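Local coordinates for protein endonuclease V (Homo sapiens, PDB 6OZE) that probably cleaves RNA at inosine as a metal-dependent endoribonuclease with an RNase H-like fold, at residues E26-D31 and P112-V117; L59-F64 and V69-S74; R75-T80 and V93-E98. The protein carries 4 engineered substitutions. One frame throughout, in Å; residues are numbered along the deposited sequence. Where two conformers were deposited one is given.

Contact 1: E26-D31 and P112-V117; sequences EAWQRD and PQVLLV
The indole of Trp28 meets Gln113 at its edge and Val114 obliquely. One face carries CG of its own neighbour Gln29, 3.3 Å above the plane and off the ring centre; a water lies level with the ring at its edge. That water accepts from Trp28 NE1 (3.1 Å) and donates to Gln113 O (2.8 Å), and so bridges the 3-10 turn 27-30 and the residues leading into strand 115-118. The same carbonyl oxygen, Gln113 O, lies near the ring plane beside Trp28 CZ2 at 3.7 Å. Farther round the six-membered ring, Val114 CB approaches Trp28 CH2 obliquely to 3.7 Å, with Val114 CG1 close behind. A chi1 of 64° sets Trp28 CG between its backbone N and carbonyl carbon and directs the indole to these two residues. The Gln113 side chain runs past the indole in the opposite sense, its amide plane 59° from the ring, and NE2 approaches Trp28 CD1 to 3.9 Å without a hydrogen bond. Its polar end is engaged by the chain before strand 39-47: OE1 accepts from the N atoms of Gln38 and Arg39, and NE2 donates to Gly36 O. No direct hydrogen bond joins the two segments. The indole therefore packs its six-membered ring against Val114, while its N-H is satisfied by a water that also serves a backbone carbonyl.

Contact 2: L59-F64 and V69-S74; sequences LVVLSF and VVYEES. With NA (sodium ion), chain G.
Val61 faces both Val70 and Tyr71 across the antiparallel hairpin, the geometry of a classic beta bulge. Its side chain starts at CB, 4.0 Å from Tyr71 CB, and then divides. CG1, anti to the backbone N (chi1 -178°), meets Val70 CG2 at 3.9 Å, whereas CG2 turns to CB of Tyr71, the second bulge residue. The backbone follows the same division: Val61 O accepts from Val70 N at 2.8 Å and from Tyr71 N over a longer 3.3 Å, the latter bond bent to 147° at the hydrogen. Two bonds thus grip one carbonyl oxygen, and the register slips by one residue before Leu62 pairs with Val69. Farther along the hairpin, away from the bulge, Leu59 and Glu73 form a regular hydrogen-bonded pair. On the sheet face of Val60 and Glu72, Leu62 CD1 packs against Val69 CG2 at 3.9 Å. Past the strand end, Phe64 O binds a sodium ion at 2.7 Å; three waters, Leu37 O and Gln38 OE1 complete its shell, and one of the waters lies in plane at the edge of the Phe64 ring. Strand 69-78 is the outermost on this side of the sheet, beside 54-63. Helix 89-106 covers the face of Val61 and Tyr71 through Leu103, and helix 226-242 touches Leu62 and Glu72 on the other face.

Contact 3: R75-T80 and V93-E98; sequences RMVSLT and VPFLLE
Helix 89-106 lies against the end of strand 69-78, an outermost strand of the RNase H-like sheet, and Phe95 is the helix side chain that makes the contact. With CG beside its backbone N and anti to the carbonyl carbon (chi1 -55°), the ring extends over Val77. Val77 CB stands over one face in a CH-pi contact, 3.8 Å from the ring centroid and 20° off the normal, displaced toward the CD1-CE1 side. The CG1 branch of Val77 continues along that side and comes to 3.5 Å from Phe95 CD1. The two side chains run past each other in opposite directions. Leu79 comes to the CD2-CE2 part of the ring, from the same side of its plane as Val77: its CD2 swings in obliquely to 3.3 Å from Phe95 CE2. Between them, Ser78 O lies 3.4 Å from Phe95 CZ, also oblique to the ring, while the Ser78 hydroxyl is hydrogen-bonded to Arg54. Leu79 is the centre of an inverse gamma turn where the chain leaves the strand, and its side chain also touches Val45 and Phe47 of strand 39-47. No hydrogen bond crosses the interface. Helix and strand are held here by dispersion and ring-face contact; Arg75 forms a salt bridge with Glu73, and the 5.5 Å from its NH2 to Glu98 OE2 would probably add only a weak attraction.

In the fold
From the N terminus, helix 3-17 leads into the loop that carries 26-31, the first half of contact 1, which closes only at 112-117. Contacts 2 and 3 are both nested within that span and follow one another in series. Contact 2 closes the short hairpin of strands 54-63 and 69-78; strand 69-78 then runs straight on into contact 3, which shuts when helix 89-106 returns over the sheet. After that helix, contact 1 is completed by the residues leading into strand 115-118. Contacts 1 and 2 touch directly, Pro112 CD lying 3.9 Å from Val61 CG2. Together they join the loop after helix 3-17 to the approach to strand 115-118, pair the two strands at the sheet edge and pack helix 89-106 on that edge.

Contact 1: E26-D31 and P112-V117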
ATOM      1  N   GLU A  26      10.706   0.481 -14.894  1.00 35.50           N
ATOM      2  CA  GLU A  26      11.721  -0.561 -14.819  1.00 37.76           C
ATOM      3  C   GLU A  26      11.393  -1.672 -15.804  1.00 36.72           C
ATOM      4  O   GLU A  26      10.220  -1.989 -16.022  1.00 35.14           O
ATOM      5  CB  GLU A  26      11.772  -1.161 -13.417  1.00 33.27           C
ATOM      6  CG  GLU A  26      11.768  -0.113 -12.307  1.00 32.32           C
ATOM      7  CD  GLU A  26      12.903   0.881 -12.446  1.00 44.89           C
ATOM      8  OE1 GLU A  26      14.050   0.452 -12.709  1.00 49.02           O
ATOM      9  OE2 GLU A  26      12.644   2.096 -12.317  1.00 41.55           O
ATOM     10  N   ALA A  27      12.441  -2.263 -16.388  1.00 33.98           N
ATOM     11  CA  ALA A  27      12.247  -3.347 -17.345  1.00 37.89           C
ATOM     12  C   ALA A  27      11.456  -4.499 -16.734  1.00 37.00           C
ATOM     13  O   ALA A  27      10.631  -5.119 -17.416  1.00 36.92           O
ATOM     14  CB  ALA A  27      13.596  -3.842 -17.864  1.00 41.58           C
ATOM     15  N   TRP A  28      11.686  -4.801 -15.452  1.00 34.62           N
ATOM     16  CA  TRP A  28      11.012  -5.953 -14.857  1.00 33.72           C
ATOM     17  C   TRP A  28       9.502  -5.772 -14.826  1.00 35.91           C
ATOM     18  O   TRP A  28       8.762  -6.757 -14.858  1.00 31.23           O
ATOM     19  CB  TRP A  28      11.564  -6.286 -13.466  1.00 30.41           C
ATOM     20  CG  TRP A  28      11.352  -5.235 -12.399  1.00 29.49           C
ATOM     21  CD1 TRP A  28      12.273  -4.324 -11.961  1.00 34.07           C
ATOM     22  CD2 TRP A  28      10.162  -5.005 -11.623  1.00 25.05           C
ATOM     23  NE1 TRP A  28      11.732  -3.538 -10.968  1.00 29.79           N
ATOM     24  CE2 TRP A  28      10.440  -3.934 -10.738  1.00 26.78           C
ATOM     25  CE3 TRP A  28       8.893  -5.599 -11.585  1.00 26.49           C
ATOM     26  CZ2 TRP A  28       9.491  -3.431  -9.843  1.00 27.15           C
ATOM     27  CZ3 TRP A  28       7.951  -5.104 -10.691  1.00 23.96           C
ATOM     28  CH2 TRP A  28       8.261  -4.031  -9.822  1.00 25.81           C
ATOM     29  N   GLN A  29       9.026  -4.526 -14.779  1.00 30.36           N
ATOM     30  CA  GLN A  29       7.592  -4.278 -14.710  1.00 27.49           C
ATOM     31  C   GLN A  29       6.895  -4.570 -16.025  1.00 31.88           C
ATOM     32  O   GLN A  29       5.678  -4.779 -16.033  1.00 33.97           O
ATOM     33  CB  GLN A  29       7.344  -2.821 -14.312  1.00 26.43           C
ATOM     34  CG  GLN A  29       7.862  -2.468 -12.932  1.00 26.53           C
ATOM     35  CD  GLN A  29       7.830  -0.982 -12.689  1.00 26.69           C
ATOM     36  OE1 GLN A  29       8.244  -0.203 -13.548  1.00 29.62           O
ATOM     37  NE2 GLN A  29       7.318  -0.571 -11.527  1.00 27.96           N
ATOM     38  N   ARG A  30       7.635  -4.575 -17.130  1.00 32.53           N
ATOM     39  CA  ARG A  30       7.080  -4.767 -18.458  1.00 35.26           C
ATOM     40  C   ARG A  30       7.232  -6.201 -18.947  1.00 40.89           C
ATOM     41  O   ARG A  30       6.988  -6.475 -20.125  1.00 44.07           O
ATOM     42  CB  ARG A  30       7.712  -3.782 -19.446  1.00 41.61           C
ATOM     43  CG  ARG A  30       7.549  -2.313 -19.027  1.00 40.53           C
ATOM     44  CD  ARG A  30       8.151  -1.352 -20.038  1.00 54.92           C
ATOM     45  NE  ARG A  30       9.608  -1.290 -19.957  1.00 68.38           N
ATOM     46  CZ  ARG A  30      10.282  -0.336 -19.322  1.00 68.68           C
ATOM     47  NH1 ARG A  30       9.635   0.645 -18.709  1.00 62.14           N
ATOM     48  NH2 ARG A  30      11.609  -0.360 -19.302  1.00 69.61           N
ATOM     49  N   ASP A  31       7.640  -7.113 -18.075  1.00 34.03           N
ATOM     50  CA  ASP A  31       7.763  -8.521 -18.424  1.00 34.84           C
ATOM     51  C   ASP A  31       6.607  -9.304 -17.823  1.00 32.53           C
ATOM     52  O   ASP A  31       6.243  -9.077 -16.668  1.00 33.04           O
ATOM     53  CB  ASP A  31       9.066  -9.083 -17.862  1.00 34.91           C
ATOM     54  CG  ASP A  31       9.308 -10.510 -18.294  1.00 38.72           C
ATOM     55  OD1 ASP A  31       9.782 -10.710 -19.432  1.00 44.26           O
ATOM     56  OD2 ASP A  31       8.999 -11.430 -17.510  1.00 36.79           O
ATOM     57  N   PRO A 112      14.182  -3.377  -1.341  1.00 25.23           N
ATOM     58  CA  PRO A 112      13.141  -3.844  -2.260  1.00 22.91           C
ATOM     59  C   PRO A 112      13.144  -3.052  -3.559  1.00 25.75           C
ATOM     60  O   PRO A 112      13.501  -1.873  -3.601  1.00 26.06           O
ATOM     61  CB  PRO A 112      11.851  -3.594  -1.475  1.00 23.40           C
ATOM     62  CG  PRO A 112      12.191  -2.505  -0.497  1.00 24.95           C
ATOM     63  CD  PRO A 112      13.629  -2.757  -0.125  1.00 24.98           C
ATOM     64  N   GLN A 113      12.705  -3.710  -4.632  1.00 22.71           N
ATOM     65  CA  GLN A 113      12.543  -3.024  -5.909  1.00 25.29           C
ATOM     66  C   GLN A 113      11.165  -2.390  -6.055  1.00 20.96           C
ATOM     67  O   GLN A 113      10.950  -1.597  -6.989  1.00 23.79           O
ATOM     68  CB  GLN A 113      12.791  -4.010  -7.057  1.00 25.25           C
ATOM     69  CG  GLN A 113      14.239  -4.461  -7.144  1.00 26.29           C
ATOM     70  CD  GLN A 113      14.387  -5.748  -7.907  1.00 26.61           C
ATOM     71  OE1 GLN A 113      14.192  -6.823  -7.348  1.00 26.60           O
ATOM     72  NE2 GLN A 113      14.714  -5.654  -9.194  1.00 31.11           N
ATOM     73  N   VAL A 114      10.247  -2.728  -5.157  1.00 19.43           N
ATOM     74  CA  VAL A 114       8.875  -2.231  -5.173  1.00 19.62           C
ATOM     75  C   VAL A 114       8.310  -2.485  -3.783  1.00 18.45           C
ATOM     76  O   VAL A 114       8.664  -3.470  -3.126  1.00 20.19           O
ATOM     77  CB  VAL A 114       8.055  -2.966  -6.275  1.00 18.83           C
ATOM     78  CG1 VAL A 114       8.112  -4.498  -6.081  1.00 24.14           C
ATOM     79  CG2 VAL A 114       6.600  -2.495  -6.285  1.00 21.70           C
ATOM     80  N   LEU A 115       7.421  -1.603  -3.335  1.00 18.23           N
ATOM     81  CA  LEU A 115       6.739  -1.770  -2.059  1.00 19.93           C
ATOM     82  C   LEU A 115       5.260  -1.992  -2.315  1.00 18.95           C
ATOM     83  O   LEU A 115       4.640  -1.238  -3.074  1.00 21.28           O
ATOM     84  CB  LEU A 115       6.868  -0.510  -1.194  1.00 20.75           C
ATOM     85  CG  LEU A 115       8.256  -0.088  -0.725  1.00 24.76           C
ATOM     86  CD1 LEU A 115       8.140   1.237   0.057  1.00 25.19           C
ATOM     87  CD2 LEU A 115       8.844  -1.176   0.147  1.00 23.68           C
ATOM     88  N   LEU A 116       4.701  -2.989  -1.651  1.00 18.09           N
ATOM     89  CA  LEU A 116       3.258  -3.133  -1.519  1.00 17.86           C
ATOM     90  C   LEU A 116       2.870  -2.504  -0.186  1.00 21.32           C
ATOM     91  O   LEU A 116       3.377  -2.910   0.872  1.00 20.37           O
ATOM     92  CB  LEU A 116       2.836  -4.597  -1.563  1.00 19.72           C
ATOM     93  CG  LEU A 116       3.236  -5.388  -2.817  1.00 22.32           C
ATOM     94  CD1 LEU A 116       2.561  -6.761  -2.796  1.00 23.33           C
ATOM     95  CD2 LEU A 116       2.888  -4.643  -4.119  1.00 21.87           C
ATOM     96  N   VAL A 117       1.970  -1.531  -0.238  1.00 19.95           N
ATOM     97  CA  VAL A 117       1.626  -0.696   0.912  1.00 20.41           C
ATOM     98  C   VAL A 117       0.205  -1.009   1.335  1.00 24.75           C
ATOM     99  O   VAL A 117      -0.712  -0.990   0.504  1.00 24.03           O
ATOM    100  CB  VAL A 117       1.734   0.783   0.526  1.00 20.35           C
ATOM    101  CG1 VAL A 117       1.348   1.683   1.700  1.00 24.69           C
ATOM    102  CG2 VAL A 117       3.125   1.071   0.078  1.00 23.36           C
TER
HETATM  103  O   HOH W   1      12.763  -1.253  -9.130  1.00 39.99           O

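Contact 2: L59-F64 and V69-S74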
ATOM      1  N   LEU A  59       8.437  -3.034   8.272  1.00 19.00           N
ATOM      2  CA  LEU A  59       8.907  -3.199   6.898  1.00 17.28           C
ATOM      3  C   LEU A  59       9.429  -4.610   6.744  1.00 19.09           C
ATOM      4  O   LEU A  59      10.244  -5.068   7.553  1.00 21.19           O
ATOM      5  CB  LEU A  59      10.022  -2.185   6.604  1.00 20.27           C
ATOM      6  CG  LEU A  59      10.865  -2.438   5.348  1.00 20.68           C
ATOM      7  CD1 LEU A  59      10.005  -2.254   4.101  1.00 21.81           C
ATOM      8  CD2 LEU A  59      12.044  -1.477   5.320  1.00 22.40           C
ATOM      9  N   VAL A  60       8.948  -5.308   5.711  1.00 17.58           N
ATOM     10  CA  VAL A  60       9.457  -6.630   5.379  1.00 20.33           C
ATOM     11  C   VAL A  60       9.914  -6.617   3.928  1.00 20.55           C
ATOM     12  O   VAL A  60       9.426  -5.830   3.111  1.00 21.33           O
ATOM     13  CB  VAL A  60       8.431  -7.761   5.610  1.00 20.66           C
ATOM     14  CG1 VAL A  60       8.006  -7.804   7.082  1.00 24.03           C
ATOM     15  CG2 VAL A  60       7.214  -7.611   4.664  1.00 21.28           C
ATOM     16  N   VAL A  61      10.902  -7.446   3.625  1.00 19.63           N
ATOM     17  CA  VAL A  61      11.300  -7.687   2.241  1.00 21.18           C
ATOM     18  C   VAL A  61      11.223  -9.183   1.992  1.00 20.53           C
ATOM     19  O   VAL A  61      11.704  -9.979   2.807  1.00 21.75           O
ATOM     20  CB  VAL A  61      12.715  -7.162   1.943  1.00 23.90           C
ATOM     21  CG1 VAL A  61      13.060  -7.384   0.463  1.00 26.41           C
ATOM     22  CG2 VAL A  61      12.819  -5.677   2.332  1.00 22.48           C
ATOM     23  N   LEU A  62      10.602  -9.568   0.876  1.00 19.90           N
ATOM     24  CA  LEU A  62      10.472 -10.962   0.491  1.00 21.52           C
ATOM     25  C   LEU A  62      11.179 -11.204  -0.838  1.00 22.61           C
ATOM     26  O   LEU A  62      11.230 -10.331  -1.709  1.00 21.29           O
ATOM     27  CB  LEU A  62       8.991 -11.360   0.324  1.00 22.16           C
ATOM     28  CG  LEU A  62       8.161 -11.635   1.578  1.00 24.71           C
ATOM     29  CD1 LEU A  62       8.047 -10.433   2.503  1.00 29.09           C
ATOM     30  CD2 LEU A  62       6.772 -12.128   1.164  1.00 24.33           C
ATOM     31  N   SER A  63      11.732 -12.395  -0.985  1.00 24.85           N
ATOM     32  CA  SER A  63      12.246 -12.794  -2.281  1.00 22.48           C
ATOM     33  C   SER A  63      11.090 -12.961  -3.259  1.00 23.99           C
ATOM     34  O   SER A  63       9.946 -13.196  -2.866  1.00 24.63           O
ATOM     35  CB  SER A  63      13.008 -14.101  -2.143  1.00 27.91           C
ATOM     36  OG  SER A  63      12.180 -15.124  -1.613  1.00 31.42           O
ATOM     37  N   PHE A  64      11.392 -12.812  -4.540  1.00 23.49           N
ATOM     38  CA  PHE A  64      10.387 -13.004  -5.569  1.00 23.42           C
ATOM     39  C   PHE A  64      10.985 -13.867  -6.666  1.00 24.52           C
ATOM     40  O   PHE A  64      12.102 -13.600  -7.115  1.00 27.51           O
ATOM     41  CB  PHE A  64       9.965 -11.654  -6.174  1.00 25.51           C
ATOM     42  CG  PHE A  64       8.841 -11.784  -7.164  1.00 24.17           C
ATOM     43  CD1 PHE A  64       9.104 -12.010  -8.506  1.00 25.31           C
ATOM     44  CD2 PHE A  64       7.531 -11.718  -6.738  1.00 22.95           C
ATOM     45  CE1 PHE A  64       8.063 -12.160  -9.413  1.00 23.55           C
ATOM     46  CE2 PHE A  64       6.478 -11.867  -7.651  1.00 26.16           C
ATOM     47  CZ  PHE A  64       6.760 -12.082  -8.988  1.00 25.81           C
ATOM     48  N   VAL A  69      10.550 -14.457   3.423  1.00 27.49           N
ATOM     49  CA  VAL A  69      11.015 -13.252   4.105  1.00 26.17           C
ATOM     50  C   VAL A  69      12.537 -13.271   4.184  1.00 27.62           C
ATOM     51  O   VAL A  69      13.136 -14.224   4.696  1.00 31.35           O
ATOM     52  CB  VAL A  69      10.378 -13.122   5.498  1.00 27.63           C
ATOM     53  CG1 VAL A  69      10.959 -11.915   6.239  1.00 29.13           C
ATOM     54  CG2 VAL A  69       8.864 -12.962   5.384  1.00 28.39           C
ATOM     55  N   VAL A  70      13.167 -12.203   3.688  1.00 25.54           N
ATOM     56  CA  VAL A  70      14.614 -12.031   3.800  1.00 26.86           C
ATOM     57  C   VAL A  70      15.009 -10.881   4.718  1.00 27.81           C
ATOM     58  O   VAL A  70      16.185 -10.796   5.106  1.00 31.44           O
ATOM     59  CB  VAL A  70      15.291 -11.897   2.417  1.00 28.53           C
ATOM     60  CG1 VAL A  70      15.092 -13.168   1.603  1.00 32.40           C
ATOM     61  CG2 VAL A  70      14.716 -10.723   1.652  1.00 28.04           C
ATOM     62  N   TYR A  71      14.073 -10.015   5.089  1.00 24.15           N
ATOM     63  CA  TYR A  71      14.357  -8.920   6.009  1.00 23.91           C
ATOM     64  C   TYR A  71      13.066  -8.549   6.711  1.00 23.05           C
ATOM     65  O   TYR A  71      12.005  -8.518   6.084  1.00 22.46           O
ATOM     66  CB  TYR A  71      14.869  -7.682   5.259  1.00 25.45           C
ATOM     67  CG  TYR A  71      15.144  -6.488   6.153  1.00 23.75           C
ATOM     68  CD1 TYR A  71      16.357  -6.357   6.790  1.00 26.66           C
ATOM     69  CD2 TYR A  71      14.184  -5.501   6.348  1.00 24.41           C
ATOM     70  CE1 TYR A  71      16.625  -5.274   7.603  1.00 29.90           C
ATOM     71  CE2 TYR A  71      14.449  -4.401   7.175  1.00 26.51           C
ATOM     72  CZ  TYR A  71      15.667  -4.308   7.794  1.00 27.40           C
ATOM     73  OH  TYR A  71      15.956  -3.227   8.614  1.00 30.63           O
ATOM     74  N   GLU A  72      13.155  -8.251   8.003  1.00 25.66           N
ATOM     75  CA  GLU A  72      11.991  -7.739   8.709  1.00 23.75           C
ATOM     76  C   GLU A  72      12.440  -6.800   9.813  1.00 21.21           C
ATOM     77  O   GLU A  72      13.432  -7.062  10.501  1.00 24.45           O
ATOM     78  CB  GLU A  72      11.135  -8.868   9.299  1.00 27.57           C
ATOM     79  CG  GLU A  72      11.869  -9.800  10.234  1.00 39.25           C
ATOM     80  CD  GLU A  72      11.009 -10.973  10.671  1.00 50.94           C
ATOM     81  OE1 GLU A  72      10.243 -11.498   9.833  1.00 54.24           O
ATOM     82  OE2 GLU A  72      11.095 -11.364  11.851  1.00 58.60           O
ATOM     83  N   GLU A  73      11.715  -5.691   9.965  1.00 21.96           N
ATOM     84  CA  GLU A  73      11.983  -4.772  11.060  1.00 22.23           C
ATOM     85  C   GLU A  73      10.669  -4.157  11.508  1.00 23.06           C
ATOM     86  O   GLU A  73       9.873  -3.718  10.674  1.00 21.60           O
ATOM     87  CB  GLU A  73      12.976  -3.688  10.640  1.00 24.16           C
ATOM     88  CG  GLU A  73      13.335  -2.693  11.769  1.00 25.26           C
ATOM     89  CD  GLU A  73      14.118  -3.318  12.920  1.00 37.70           C
ATOM     90  OE1 GLU A  73      14.750  -4.378  12.729  1.00 36.31           O
ATOM     91  OE2 GLU A  73      14.118  -2.727  14.022  1.00 47.72           O
ATOM     92  N   SER A  74      10.446  -4.127  12.825  1.00 22.37           N
ATOM     93  CA  SER A  74       9.241  -3.540  13.401  1.00 21.69           C
ATOM     94  C   SER A  74       9.668  -2.598  14.511  1.00 22.51           C
ATOM     95  O   SER A  74      10.630  -2.882  15.232  1.00 26.14           O
ATOM     96  CB  SER A  74       8.354  -4.606  14.032  1.00 24.53           C
ATOM     97  OG  SER A  74       7.856  -5.500  13.040  1.00 27.93           O
TER
HETATM   98 NA    NA G 306      13.011 -13.070  -9.617  1.00 40.96          NA
HETATM   99  O   HOH W   2      14.011 -15.436  -9.497  1.00 57.30           O
HETATM  100  O   HOH W   3      11.127 -12.839 -11.270  1.00 35.08           O
HETATM  101  O   HOH W   4      13.959 -12.640 -12.209  1.00 45.41           O

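Contact 3: R75-T80 and V93-E98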
ATOM      1  N   ARG A  75       8.967  -1.476  14.648  1.00 19.09           N
ATOM      2  CA  ARG A  75       9.286  -0.519  15.701  1.00 20.79           C
ATOM      3  C   ARG A  75       8.004   0.068  16.260  1.00 20.47           C
ATOM      4  O   ARG A  75       7.124   0.480  15.499  1.00 20.43           O
ATOM      5  CB  ARG A  75      10.173   0.606  15.160  1.00 27.12           C
ATOM      6  CG  ARG A  75      11.542   0.139  14.743  1.00 39.14           C
ATOM      7  CD  ARG A  75      12.616   1.008  15.355  1.00 56.54           C
ATOM      8  NE  ARG A  75      13.290   1.798  14.334  1.00 69.75           N
ATOM      9  CZ  ARG A  75      14.247   1.324  13.546  1.00 73.84           C
ATOM     10  NH1 ARG A  75      14.641   0.062  13.671  1.00 75.24           N
ATOM     11  NH2 ARG A  75      14.810   2.107  12.637  1.00 75.38           N
ATOM     12  N   MET A  76       7.906   0.133  17.586  1.00 22.06           N
ATOM     13  CA  MET A  76       6.823   0.882  18.206  1.00 21.83           C
ATOM     14  C   MET A  76       7.076   2.373  18.029  1.00 21.45           C
ATOM     15  O   MET A  76       8.206   2.850  18.193  1.00 24.87           O
ATOM     16  CB  MET A  76       6.731   0.596  19.708  1.00 23.35           C
ATOM     17  CG  MET A  76       6.495  -0.854  20.119  1.00 24.49           C
ATOM     18  SD  MET A  76       4.963  -1.550  19.428  1.00 26.05           S
ATOM     19  CE  MET A  76       3.745  -0.542  20.262  1.00 30.71           C
ATOM     20  N   VAL A  77       6.014   3.106  17.696  1.00 21.21           N
ATOM     21  CA  VAL A  77       6.093   4.527  17.388  1.00 24.39           C
ATOM     22  C   VAL A  77       4.871   5.222  17.971  1.00 25.74           C
ATOM     23  O   VAL A  77       3.861   4.592  18.285  1.00 26.17           O
ATOM     24  CB  VAL A  77       6.163   4.782  15.860  1.00 23.45           C
ATOM     25  CG1 VAL A  77       7.403   4.122  15.254  1.00 25.07           C
ATOM     26  CG2 VAL A  77       4.910   4.264  15.179  1.00 26.47           C
ATOM     27  N   SER A  78       4.972   6.541  18.122  1.00 27.76           N
ATOM     28  CA  SER A  78       3.865   7.368  18.593  1.00 30.54           C
ATOM     29  C   SER A  78       3.435   8.296  17.461  1.00 29.70           C
ATOM     30  O   SER A  78       4.220   9.146  17.032  1.00 31.84           O
ATOM     31  CB  SER A  78       4.284   8.195  19.805  1.00 33.41           C
ATOM     32  OG  SER A  78       4.556   7.361  20.918  1.00 34.26           O
ATOM     33  N   LEU A  79       2.197   8.133  16.993  1.00 34.95           N
ATOM     34  CA  LEU A  79       1.655   8.909  15.873  1.00 32.12           C
ATOM     35  C   LEU A  79       1.017  10.164  16.448  1.00 35.51           C
ATOM     36  O   LEU A  79      -0.173  10.195  16.767  1.00 39.77           O
ATOM     37  CB  LEU A  79       0.634   8.093  15.088  1.00 33.52           C
ATOM     38  CG  LEU A  79       1.029   6.701  14.591  1.00 39.43           C
ATOM     39  CD1 LEU A  79       0.089   6.241  13.486  1.00 43.50           C
ATOM     40  CD2 LEU A  79       2.440   6.674  14.089  1.00 40.19           C
ATOM     41  N   THR A  80       1.820  11.214  16.587  1.00 36.41           N
ATOM     42  CA  THR A  80       1.363  12.412  17.272  1.00 41.57           C
ATOM     43  C   THR A  80       0.721  13.440  16.344  1.00 42.59           C
ATOM     44  O   THR A  80       0.077  14.373  16.836  1.00 45.61           O
ATOM     45  CB  THR A  80       2.516  13.027  18.069  1.00 50.70           C
ATOM     46  OG1 THR A  80       3.651  13.195  17.209  1.00 53.33           O
ATOM     47  CG2 THR A  80       2.896  12.121  19.230  1.00 56.17           C
ATOM     48  N   VAL A  93       3.704   8.035   7.115  1.00 25.57           N
ATOM     49  CA  VAL A  93       4.880   8.058   6.235  1.00 23.87           C
ATOM     50  C   VAL A  93       6.186   8.349   6.957  1.00 23.05           C
ATOM     51  O   VAL A  93       7.202   7.708   6.625  1.00 25.39           O
ATOM     52  CB  VAL A  93       4.622   8.949   5.012  1.00 25.38           C
ATOM     53  CG1 VAL A  93       5.919   9.204   4.265  1.00 30.83           C
ATOM     54  CG2 VAL A  93       3.618   8.300   4.074  1.00 28.04           C
ATOM     55  N   PRO A  94       6.268   9.279   7.930  1.00 24.84           N
ATOM     56  CA  PRO A  94       7.565   9.519   8.582  1.00 25.50           C
ATOM     57  C   PRO A  94       8.216   8.251   9.101  1.00 27.67           C
ATOM     58  O   PRO A  94       9.433   8.069   8.964  1.00 26.73           O
ATOM     59  CB  PRO A  94       7.212  10.477   9.722  1.00 25.95           C
ATOM     60  CG  PRO A  94       6.024  11.203   9.231  1.00 27.38           C
ATOM     61  CD  PRO A  94       5.233  10.190   8.462  1.00 25.54           C
ATOM     62  N   PHE A  95       7.428   7.363   9.698  1.00 23.71           N
ATOM     63  CA  PHE A  95       7.998   6.169  10.307  1.00 24.14           C
ATOM     64  C   PHE A  95       8.348   5.117   9.272  1.00 23.71           C
ATOM     65  O   PHE A  95       9.385   4.454   9.386  1.00 24.08           O
ATOM     66  CB  PHE A  95       7.039   5.627  11.362  1.00 25.49           C
ATOM     67  CG  PHE A  95       6.684   6.650  12.381  1.00 29.24           C
ATOM     68  CD1 PHE A  95       7.596   7.004  13.356  1.00 29.28           C
ATOM     69  CD2 PHE A  95       5.471   7.312  12.329  1.00 33.61           C
ATOM     70  CE1 PHE A  95       7.292   7.973  14.288  1.00 33.68           C
ATOM     71  CE2 PHE A  95       5.168   8.293  13.259  1.00 37.22           C
ATOM     72  CZ  PHE A  95       6.075   8.617  14.239  1.00 37.89           C
ATOM     73  N   LEU A  96       7.503   4.953   8.259  1.00 21.91           N
ATOM     74  CA  LEU A  96       7.831   4.000   7.216  1.00 21.02           C
ATOM     75  C   LEU A  96       9.055   4.457   6.439  1.00 22.49           C
ATOM     76  O   LEU A  96       9.920   3.646   6.091  1.00 23.51           O
ATOM     77  CB  LEU A  96       6.630   3.835   6.286  1.00 22.23           C
ATOM     78  CG  LEU A  96       5.393   3.256   6.970  1.00 25.10           C
ATOM     79  CD1 LEU A  96       4.244   3.143   5.946  1.00 29.56           C
ATOM     80  CD2 LEU A  96       5.714   1.886   7.543  1.00 25.18           C
ATOM     81  N   LEU A  97       9.147   5.755   6.157  1.00 23.30           N
ATOM     82  CA  LEU A  97      10.326   6.256   5.462  0.55 26.32           C
ATOM     83  C   LEU A  97      11.599   5.989   6.262  1.00 27.21           C
ATOM     84  O   LEU A  97      12.634   5.626   5.689  1.00 30.25           O
ATOM     85  CB  LEU A  97      10.152   7.740   5.148  0.55 30.98           C
ATOM     86  CG  LEU A  97      11.007   8.300   4.015  0.55 32.14           C
ATOM     87  CD1 LEU A  97      10.304   9.470   3.398  0.55 36.25           C
ATOM     88  CD2 LEU A  97      12.342   8.736   4.553  0.55 37.71           C
ATOM     89  N   GLU A  98      11.544   6.153   7.593  1.00 23.69           N
ATOM     90  CA  GLU A  98      12.701   5.886   8.438  1.00 23.82           C
ATOM     91  C   GLU A  98      13.121   4.420   8.382  1.00 24.47           C
ATOM     92  O   GLU A  98      14.319   4.107   8.409  1.00 26.17           O
ATOM     93  CB  GLU A  98      12.391   6.288   9.879  1.00 29.96           C
ATOM     94  CG  GLU A  98      13.581   6.255  10.800  1.00 37.31           C
ATOM     95  CD  GLU A  98      14.568   7.377  10.518  1.00 42.25           C
ATOM     96  OE1 GLU A  98      14.176   8.374   9.875  1.00 41.79           O
ATOM     97  OE2 GLU A  98      15.734   7.255  10.945  1.00 55.81           O
TER